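Side-chain contacts in endoribonuclease ToxN (Pectobacterium atrosepticum, PDB 2XDB), which cleaves RNA at AAA(U/G) sequences as the toxin of a type III toxin-antitoxin system, in which it is bound by the ToxI RNA: residues 105-108 with 109-113; 55-58 with 59-63; 90-94 with 95-99. All coordinates share one frame; numbering follows the deposited sequence.

Interaction 1: residues 105-108 with 109-113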
loop_
_atom_site.group_PDB
_atom_site.type_symbol
_atom_site.label_atom_id
_atom_site.label_comp_id
_atom_site.label_asym_id
_atom_site.label_seq_id
_atom_site.Cartn_x
_atom_site.Cartn_y
_atom_site.Cartn_z
ATOM N N MET A 105 -17.368 -9.412 -7.560
ATOM C CA MET A 105 -17.026 -10.150 -6.351
ATOM C C MET A 105 -18.283 -10.518 -5.584
ATOM O O MET A 105 -19.140 -9.673 -5.349
ATOM C CB MET A 105 -16.102 -9.335 -5.449
ATOM C CG MET A 105 -14.623 -9.491 -5.746
ATOM S SD MET A 105 -13.618 -8.740 -4.439
ATOM C CE MET A 105 -14.661 -9.087 -3.022
ATOM N N PRO A 106 -18.391 -11.789 -5.183
ATOM C CA PRO A 106 -19.507 -12.273 -4.366
ATOM C C PRO A 106 -19.604 -11.494 -3.062
ATOM O O PRO A 106 -18.598 -10.971 -2.594
ATOM C CB PRO A 106 -19.123 -13.724 -4.082
ATOM C CG PRO A 106 -17.635 -13.781 -4.292
ATOM C CD PRO A 106 -17.385 -12.836 -5.415
ATOM N N ASN A 107 -20.797 -11.426 -2.484
ATOM C CA ASN A 107 -21.020 -10.611 -1.296
ATOM C C ASN A 107 -20.559 -11.267 -0.019
ATOM O O ASN A 107 -21.365 -11.703 0.788
ATOM C CB ASN A 107 -22.492 -10.232 -1.162
ATOM C CG ASN A 107 -22.857 -9.040 -2.004
ATOM O OD1 ASN A 107 -22.137 -8.681 -2.938
ATOM N ND2 ASN A 107 -23.982 -8.406 -1.678
ATOM N N THR A 108 -19.255 -11.309 0.173
ATOM C CA THR A 108 -18.677 -11.871 1.375
ATOM C C THR A 108 -18.488 -10.766 2.406
ATOM O O THR A 108 -18.676 -9.592 2.099
ATOM C CB THR A 108 -17.319 -12.441 1.044
ATOM O OG1 THR A 108 -16.449 -11.365 0.666
ATOM C CG2 THR A 108 -17.447 -13.395 -0.122
ATOM N N PRO A 109 -18.116 -11.136 3.636
ATOM C CA PRO A 109 -17.769 -10.151 4.666
ATOM C C PRO A 109 -16.571 -9.315 4.260
ATOM O O PRO A 109 -16.542 -8.113 4.528
ATOM C CB PRO A 109 -17.385 -11.022 5.864
ATOM C CG PRO A 109 -18.122 -12.278 5.658
ATOM C CD PRO A 109 -18.132 -12.504 4.174
ATOM N N TYR A 110 -15.585 -9.952 3.637
ATOM C CA TYR A 110 -14.390 -9.250 3.190
ATOM C C TYR A 110 -14.794 -8.077 2.312
ATOM O O TYR A 110 -14.319 -6.963 2.500
ATOM C CB TYR A 110 -13.479 -10.204 2.429
ATOM C CG TYR A 110 -12.176 -9.615 1.940
ATOM C CD1 TYR A 110 -11.798 -9.734 0.607
ATOM C CD2 TYR A 110 -11.320 -8.951 2.807
ATOM C CE1 TYR A 110 -10.605 -9.212 0.144
ATOM C CE2 TYR A 110 -10.121 -8.416 2.354
ATOM C CZ TYR A 110 -9.771 -8.550 1.019
ATOM O OH TYR A 110 -8.587 -8.026 0.564
ATOM N N LYS A 111 -15.693 -8.314 1.364
ATOM C CA LYS A 111 -16.186 -7.224 0.522
ATOM C C LYS A 111 -16.757 -6.089 1.361
ATOM O O LYS A 111 -16.448 -4.928 1.117
ATOM C CB LYS A 111 -17.227 -7.726 -0.469
ATOM C CG LYS A 111 -17.594 -6.742 -1.546
ATOM C CD LYS A 111 -18.389 -7.439 -2.646
ATOM C CE LYS A 111 -18.817 -6.461 -3.720
ATOM N NZ LYS A 111 -19.748 -7.049 -4.725
ATOM N N ARG A 112 -17.576 -6.414 2.357
ATOM C CA ARG A 112 -18.116 -5.380 3.240
ATOM C C ARG A 112 -17.001 -4.565 3.887
ATOM O O ARG A 112 -17.092 -3.339 3.995
ATOM C CB ARG A 112 -19.020 -5.969 4.328
ATOM C CG ARG A 112 -20.294 -6.608 3.818
ATOM C CD ARG A 112 -21.154 -7.118 4.974
ATOM N NE ARG A 112 -21.776 -8.400 4.642
ATOM C CZ ARG A 112 -21.358 -9.578 5.100
ATOM N NH1 ARG A 112 -21.979 -10.699 4.742
ATOM N NH2 ARG A 112 -20.323 -9.635 5.929
ATOM N N MET A 113 -15.954 -5.254 4.319
ATOM C CA MET A 113 -14.824 -4.606 4.967
ATOM C C MET A 113 -14.150 -3.673 3.975
ATOM O O MET A 113 -13.868 -2.517 4.292
ATOM C CB MET A 113 -13.814 -5.649 5.479
ATOM C CG MET A 113 -12.903 -5.132 6.571
ATOM S SD MET A 113 -11.447 -6.145 6.841
ATOM C CE MET A 113 -10.702 -6.064 5.218
#

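Interaction 2: residues 55-58 with 59-63. With nucleotides of chain B.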
loop_
_atom_site.group_PDB
_atom_site.type_symbol
_atom_site.label_atom_id
_atom_site.label_comp_id
_atom_site.label_asym_id
_atom_site.label_seq_id
_atom_site.Cartn_x
_atom_site.Cartn_y
_atom_site.Cartn_z
ATOM N N LYS A 55 -2.384 -5.566 13.901
ATOM C CA LYS A 55 -1.397 -6.243 14.717
ATOM C C LYS A 55 -1.266 -5.428 15.989
ATOM O O LYS A 55 -1.619 -4.252 16.007
ATOM C CB LYS A 55 -0.059 -6.317 13.991
ATOM C CG LYS A 55 -0.018 -7.392 12.932
ATOM C CD LYS A 55 0.627 -6.890 11.652
ATOM C CE LYS A 55 0.364 -7.830 10.471
ATOM N NZ LYS A 55 -1.085 -7.910 10.092
ATOM N N LYS A 56 -0.767 -6.045 17.049
ATOM C CA LYS A 56 -0.678 -5.379 18.343
ATOM C C LYS A 56 0.109 -4.062 18.292
ATOM O O LYS A 56 -0.347 -3.044 18.815
ATOM C CB LYS A 56 -0.102 -6.327 19.403
ATOM C CG LYS A 56 1.244 -6.948 19.025
ATOM C CD LYS A 56 1.147 -7.908 17.833
ATOM C CE LYS A 56 2.512 -8.108 17.192
ATOM N NZ LYS A 56 2.449 -9.082 16.078
ATOM N N TRP A 57 1.272 -4.066 17.646
ATOM C CA TRP A 57 2.113 -2.864 17.634
ATOM C C TRP A 57 1.459 -1.621 17.026
ATOM O O TRP A 57 1.914 -0.508 17.265
ATOM C CB TRP A 57 3.477 -3.126 16.983
ATOM C CG TRP A 57 3.445 -3.461 15.526
ATOM C CD1 TRP A 57 3.444 -4.709 14.973
ATOM C CD2 TRP A 57 3.441 -2.538 14.428
ATOM N NE1 TRP A 57 3.433 -4.623 13.600
ATOM C CE2 TRP A 57 3.428 -3.301 13.239
ATOM C CE3 TRP A 57 3.441 -1.140 14.332
ATOM C CZ2 TRP A 57 3.412 -2.711 11.972
ATOM C CZ3 TRP A 57 3.432 -0.558 13.071
ATOM C CH2 TRP A 57 3.416 -1.344 11.912
ATOM N N HIS A 58 0.395 -1.807 16.250
ATOM C CA HIS A 58 -0.285 -0.681 15.617
ATOM C C HIS A 58 -0.795 0.311 16.649
ATOM O O HIS A 58 -0.967 1.490 16.355
ATOM C CB HIS A 58 -1.454 -1.151 14.744
ATOM C CG HIS A 58 -1.038 -1.985 13.574
ATOM N ND1 HIS A 58 -1.927 -2.761 12.860
ATOM C CD2 HIS A 58 0.174 -2.172 13.002
ATOM C CE1 HIS A 58 -1.278 -3.394 11.900
ATOM N NE2 HIS A 58 -0.003 -3.054 11.963
ATOM N N ASN A 59 -1.044 -0.165 17.860
ATOM C CA ASN A 59 -1.566 0.707 18.897
ATOM C C ASN A 59 -0.674 1.918 19.157
ATOM O O ASN A 59 -1.136 2.932 19.673
ATOM C CB ASN A 59 -1.794 -0.078 20.185
ATOM C CG ASN A 59 -2.918 -1.086 20.055
ATOM O OD1 ASN A 59 -3.727 -1.017 19.127
ATOM N ND2 ASN A 59 -2.979 -2.029 20.992
ATOM N N ASN A 60 0.595 1.816 18.774
ATOM C CA ASN A 60 1.562 2.887 19.025
ATOM C C ASN A 60 1.877 3.805 17.841
ATOM O O ASN A 60 2.849 4.556 17.884
ATOM C CB ASN A 60 2.868 2.302 19.555
ATOM C CG ASN A 60 2.692 1.603 20.873
ATOM O OD1 ASN A 60 3.379 0.624 21.164
ATOM N ND2 ASN A 60 1.762 2.097 21.685
ATOM N N VAL A 61 1.077 3.754 16.786
ATOM C CA VAL A 61 1.316 4.658 15.675
ATOM C C VAL A 61 0.375 5.845 15.797
ATOM O O VAL A 61 -0.849 5.671 15.903
ATOM C CB VAL A 61 1.174 3.968 14.295
ATOM C CG1 VAL A 61 2.093 2.744 14.216
ATOM C CG2 VAL A 61 -0.276 3.591 14.021
ATOM N N LYS A 62 0.957 7.045 15.800
ATOM C CA LYS A 62 0.196 8.267 16.034
ATOM C C LYS A 62 -0.309 8.814 14.712
ATOM O O LYS A 62 0.320 8.606 13.681
ATOM C CB LYS A 62 1.064 9.320 16.718
ATOM C CG LYS A 62 2.367 8.799 17.295
ATOM C CD LYS A 62 2.173 8.329 18.723
ATOM C CE LYS A 62 3.479 7.864 19.340
ATOM N NZ LYS A 62 3.231 7.079 20.583
ATOM N N GLU A 63 -1.442 9.512 14.745
ATOM C CA GLU A 63 -2.007 10.104 13.544
ATOM C C GLU A 63 -0.943 10.798 12.715
ATOM O O GLU A 63 -1.011 10.792 11.492
ATOM C CB GLU A 63 -3.067 11.126 13.909
ATOM C CG GLU A 63 -4.317 10.526 14.495
ATOM C CD GLU A 63 -5.313 10.153 13.429
ATOM O OE1 GLU A 63 -4.892 10.031 12.255
ATOM O OE2 GLU A 63 -6.510 9.995 13.764
ATOM P P C B 4 8.476 -0.225 15.931
ATOM O OP1 C B 4 9.719 -0.534 15.182
ATOM O OP2 C B 4 8.556 0.023 17.391
ATOM O "O5'" C B 4 7.674 0.946 15.220
ATOM C "C5'" C B 4 6.275 1.135 15.405
ATOM C "C4'" C B 4 5.949 2.603 15.519
ATOM O "O4'" C B 4 5.437 2.864 16.853
ATOM C "C3'" C B 4 7.143 3.540 15.332
ATOM O "O3'" C B 4 6.685 4.790 14.816
ATOM C "C2'" C B 4 7.616 3.744 16.766
ATOM O "O2'" C B 4 8.391 4.910 16.968
ATOM C "C1'" C B 4 6.281 3.786 17.512
ATOM N N1 C B 4 6.360 3.351 18.923
ATOM C C2 C B 4 5.748 4.142 19.894
ATOM O O2 C B 4 5.160 5.173 19.541
ATOM N N3 C B 4 5.809 3.765 21.191
ATOM C C4 C B 4 6.450 2.644 21.528
ATOM N N4 C B 4 6.481 2.316 22.818
ATOM C C5 C B 4 7.084 1.814 20.558
ATOM C C6 C B 4 7.014 2.203 19.278
ATOM P P U B 3 8.822 -2.652 10.864
ATOM O OP1 U B 3 7.671 -2.274 10.008
ATOM O OP2 U B 3 10.173 -2.151 10.523
ATOM O "O5'" U B 3 8.445 -2.411 12.384
ATOM C "C5'" U B 3 7.098 -2.628 12.773
ATOM C "C4'" U B 3 7.003 -3.243 14.143
ATOM O "O4'" U B 3 7.343 -4.650 14.090
ATOM C "C3'" U B 3 7.950 -2.678 15.180
ATOM O "O3'" U B 3 7.476 -1.458 15.712
ATOM C "C2'" U B 3 8.019 -3.806 16.199
ATOM O "O2'" U B 3 6.851 -3.815 17.003
ATOM C "C1'" U B 3 7.967 -5.035 15.296
ATOM N N1 U B 3 9.297 -5.585 14.978
ATOM C C2 U B 3 9.334 -6.878 14.498
ATOM O O2 U B 3 8.334 -7.556 14.329
ATOM N N3 U B 3 10.586 -7.351 14.214
ATOM C C4 U B 3 11.777 -6.677 14.364
ATOM O O4 U B 3 12.821 -7.251 14.062
ATOM C C5 U B 3 11.655 -5.341 14.871
ATOM C C6 U B 3 10.446 -4.852 15.155
ATOM P P U B 16 -2.498 10.911 18.328
ATOM O OP1 U B 16 -2.779 9.927 17.259
ATOM O OP2 U B 16 -1.076 11.171 18.660
ATOM O "O5'" U B 16 -3.303 12.255 18.078
ATOM C "C5'" U B 16 -4.721 12.297 18.073
ATOM C "C4'" U B 16 -5.213 13.722 18.061
ATOM O "O4'" U B 16 -4.867 14.337 19.323
ATOM C "C3'" U B 16 -4.583 14.646 17.024
ATOM O "O3'" U B 16 -5.180 14.553 15.744
ATOM C "C2'" U B 16 -4.773 16.011 17.655
ATOM O "O2'" U B 16 -6.127 16.402 17.535
ATOM C "C1'" U B 16 -4.520 15.690 19.122
ATOM N N1 U B 16 -3.104 15.882 19.487
ATOM C C2 U B 16 -2.705 17.168 19.767
ATOM O O2 U B 16 -3.488 18.092 19.710
ATOM N N3 U B 16 -1.379 17.320 20.106
ATOM C C4 U B 16 -0.430 16.318 20.198
ATOM O O4 U B 16 0.731 16.589 20.520
ATOM C C5 U B 16 -0.927 15.010 19.891
ATOM C C6 U B 16 -2.213 14.837 19.552
#

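Interaction 3: residues 90-94 with 95-99. With SO4 (sulfate ion), chain C.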
loop_
_atom_site.group_PDB
_atom_site.type_symbol
_atom_site.label_atom_id
_atom_site.label_comp_id
_atom_site.label_asym_id
_atom_site.label_seq_id
_atom_site.Cartn_x
_atom_site.Cartn_y
_atom_site.Cartn_z
ATOM N N ILE A 90 5.470 0.841 -3.341
ATOM C CA ILE A 90 6.382 0.481 -4.422
ATOM C C ILE A 90 5.968 1.074 -5.764
ATOM O O ILE A 90 4.786 1.260 -6.033
ATOM C CB ILE A 90 6.482 -1.040 -4.559
ATOM C CG1 ILE A 90 5.116 -1.658 -4.861
ATOM C CG2 ILE A 90 7.047 -1.665 -3.291
ATOM C CD1 ILE A 90 5.194 -3.173 -5.002
ATOM N N PRO A 91 6.946 1.405 -6.610
ATOM C CA PRO A 91 6.544 1.919 -7.916
ATOM C C PRO A 91 6.009 0.742 -8.715
ATOM O O PRO A 91 6.496 -0.366 -8.515
ATOM C CB PRO A 91 7.856 2.410 -8.507
ATOM C CG PRO A 91 8.900 1.544 -7.863
ATOM C CD PRO A 91 8.403 1.233 -6.490
ATOM N N ILE A 92 5.013 0.952 -9.567
ATOM C CA ILE A 92 4.433 -0.162 -10.310
ATOM C C ILE A 92 4.430 0.060 -11.813
ATOM O O ILE A 92 4.520 1.183 -12.293
ATOM C CB ILE A 92 2.993 -0.469 -9.865
ATOM C CG1 ILE A 92 2.087 0.743 -10.085
ATOM C CG2 ILE A 92 2.970 -0.884 -8.414
ATOM C CD1 ILE A 92 1.361 0.723 -11.407
ATOM N N ILE A 93 4.341 -1.042 -12.537
ATOM C CA ILE A 93 4.130 -1.063 -13.974
ATOM C C ILE A 93 2.660 -1.431 -14.187
ATOM O O ILE A 93 2.167 -2.387 -13.586
ATOM C CB ILE A 93 4.995 -2.163 -14.590
ATOM C CG1 ILE A 93 6.467 -1.839 -14.415
ATOM C CG2 ILE A 93 4.687 -2.346 -16.044
ATOM C CD1 ILE A 93 7.363 -2.976 -14.851
ATOM N N GLU A 94 1.947 -0.696 -15.032
ATOM C CA GLU A 94 0.496 -0.926 -15.139
ATOM C C GLU A 94 0.104 -2.348 -15.551
ATOM O O GLU A 94 -0.889 -2.879 -15.064
ATOM C CB GLU A 94 -0.172 0.109 -16.042
ATOM C CG GLU A 94 0.262 1.520 -15.705
ATOM C CD GLU A 94 -0.866 2.531 -15.736
ATOM O OE1 GLU A 94 -2.048 2.139 -15.604
ATOM O OE2 GLU A 94 -0.552 3.731 -15.874
ATOM N N ALA A 95 0.886 -2.962 -16.433
ATOM C CA ALA A 95 0.609 -4.329 -16.866
ATOM C C ALA A 95 0.806 -5.379 -15.779
ATOM O O ALA A 95 0.302 -6.487 -15.913
ATOM C CB ALA A 95 1.448 -4.691 -18.084
ATOM N N GLU A 96 1.552 -5.056 -14.723
ATOM C CA GLU A 96 1.796 -6.033 -13.662
ATOM C C GLU A 96 0.846 -5.840 -12.477
ATOM O O GLU A 96 0.998 -6.452 -11.413
ATOM C CB GLU A 96 3.243 -5.966 -13.199
ATOM C CG GLU A 96 4.249 -6.276 -14.284
ATOM C CD GLU A 96 3.896 -7.513 -15.083
ATOM O OE1 GLU A 96 4.094 -7.497 -16.318
ATOM O OE2 GLU A 96 3.420 -8.496 -14.485
ATOM N N VAL A 97 -0.162 -5.003 -12.687
ATOM C CA VAL A 97 -1.042 -4.577 -11.620
ATOM C C VAL A 97 -2.490 -4.777 -12.025
ATOM O O VAL A 97 -2.804 -4.794 -13.200
ATOM C CB VAL A 97 -0.787 -3.110 -11.331
ATOM C CG1 VAL A 97 -2.077 -2.330 -11.286
ATOM C CG2 VAL A 97 0.037 -2.975 -10.067
ATOM N N SER A 98 -3.387 -4.928 -11.062
ATOM C CA SER A 98 -4.745 -5.282 -11.434
ATOM C C SER A 98 -5.792 -4.881 -10.399
ATOM O O SER A 98 -5.719 -5.304 -9.245
ATOM C CB SER A 98 -4.814 -6.780 -11.701
ATOM O OG SER A 98 -6.106 -7.146 -12.124
ATOM N N LEU A 99 -6.758 -4.061 -10.814
ATOM C CA LEU A 99 -7.827 -3.624 -9.921
ATOM C C LEU A 99 -8.637 -4.813 -9.417
ATOM O O LEU A 99 -8.902 -5.739 -10.175
ATOM C CB LEU A 99 -8.776 -2.679 -10.657
ATOM C CG LEU A 99 -8.370 -1.228 -10.916
ATOM C CD1 LEU A 99 -9.299 -0.593 -11.933
ATOM C CD2 LEU A 99 -8.390 -0.418 -9.633
HETATM S S SO4 C . 2.938 2.216 -17.468
HETATM O O1 SO4 C . 3.982 2.770 -18.323
HETATM O O2 SO4 C . 1.749 3.053 -17.584
HETATM O O3 SO4 C . 2.623 0.854 -17.895
HETATM O O4 SO4 C . 3.398 2.202 -16.081
#

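Interaction 1: residues 105-108 with 109-113
K111 lays its aliphatic chain against M105, the two side chains running past each other in opposite directions. The terminal methyl CE of M105 rests 3.9 Å from K111 CB and at a similar range from CG, while M105 CB lies beside K111 CD. Because K111 leaves the helix with CG anti to the backbone N (chi1 -169°) and stays extended beyond it, its ammonium is carried back to the loop residues ahead of the helix. There K111 NZ donates to M105 O over 2.8 Å, with the nitrogen tilted 18° from that carbonyl's plane. K111 NZ also bonds L102 O, and more weakly N107 OD1 at 3.4 Å, so one lysine gathers three points of the loop. The loop itself turns tightly at N107, the centre of an inverse gamma turn in which T108 N meets P106 O at 2.9 Å. T108 then serves as the N-cap of helix 109-123: its OG1 takes the K111 amide at 3.2 Å, nearly straight at 169°, and P109 occupies the first helical position. One turn along, R112 N reaches T108 O weakly, at 3.4 Å. The same carbonyl oxygen, T108 O, sits 4.0 Å above the R112 guanidinium plane, over its centre. Y110 CB lies near T108 OG1, and its side chain touches N31 and A34.

Interaction 2: residues 55-58 with 59-63
The RNA-binding loop between strands 45-52 and 69-73 contains a short 3-10 segment, after which V61 returns to W57, four residues back. V61 CG1 touches W57 CZ3 at 3.7 Å, near the plane of the indole and at its edge. Both faces of that indole are covered: H58 CD2 lies over the centre of one, and U3 C4' of chain B stands 3.6 Å above the centre of the other. With chi1 at 65°, W57 CG sits between the backbone N and the carbonyl carbon, which puts one indole face against the edge of the H58 ring. The backbone bonds N59 N to K56 O, N60 N to W57 O and V61 N to H58 O, each 3.1 Å, are the i to i+3 evidence for the turn. Beyond it, N60 CB comes 3.4 Å from C2 of the C4 base of chain B. K62 NZ donates to O2 of C4 of chain B at 2.9 Å and makes a salt bridge with a phosphate of the bound RNA, and E63 N meets OP1 of U16 of chain B at 2.9 Å, almost straight at 178°. W57 NE1 also donates to a phosphate. The loop thus contacts sugar, base and phosphate: cover on both faces limits the indole's swing, while a lysine charge and N-H groups probably steady the RNA.

Interaction 3: residues 90-94 with 95-99
V97 can be followed outward from CB, which lies 3.7 Å from E94 O and almost as near I93 O, above the backbone of the turn. From there CG1 stays on the E94 side, near the same carbonyl oxygen, whereas CG2 turns to I92. V97 CG2 meets I92 CB at 3.9 Å and has I92 CG2 and CD1 close by as well, so one methyl presses on three carbons of the isoleucine; the two side chains cross at about a right angle. At a chi1 of 60°, I92 has CG2 anti to its carbonyl carbon, and this branch lies near V97 CG2. L48 of strand 45-52 touches both side chains, and Y4 and I6 of strand 3-6 touch V97, which sets the pair against strands 45-52 and 3-6.

The backbone beneath is a 3-10 turn: E96 N donates to I93 O at 3.0 Å and V97 N to E94 O at 3.3 Å, in both cases from above the carbonyl plane. A short 3-10 turn linking a strand to a last strand that pairs with the first is what SH3-like barrels have, consistent with the SH3 clan of this family. Here I92 bonds to K46 through the backbone, while E96 and S98 bond to S7 and T5. I93 CB packs on E96 CG at 4.2 Å, and both side chains also touch Y10 and F160. The E96 carboxylate is bonded through OE2 to S7 OG. E94 starts away from residues 95-99, and its OE2 forms a salt bridge with K46 NZ. Its amide makes two weak bonds to a sulfate, probably from the crystallisation liquor, E94 N lying 3.4 Å from O4 and 3.3 Å from O3.

Overall arrangement
From the N terminus the contacts come in series, none nested in or crossing another. Interaction 2 (55-63) closes a 3-10 turn inside the loop that joins strand 45-52 to strand 69-73, where the RNA lies. Interaction 3 (90-99) comes next and turns the chain from strand 80-91 into strand 97-99, so that the sheet's last strand reaches strand 3-6. Interaction 1 (105-113) follows in the next connection, ending the loop after strand 97-99 and starting helix 109-123. Interactions 2 and 3 lie on opposite sides of the chain's centre, their centres 28 Å apart. Interactions 1 and 3 approach to about 8 Å between nearest atoms without touching.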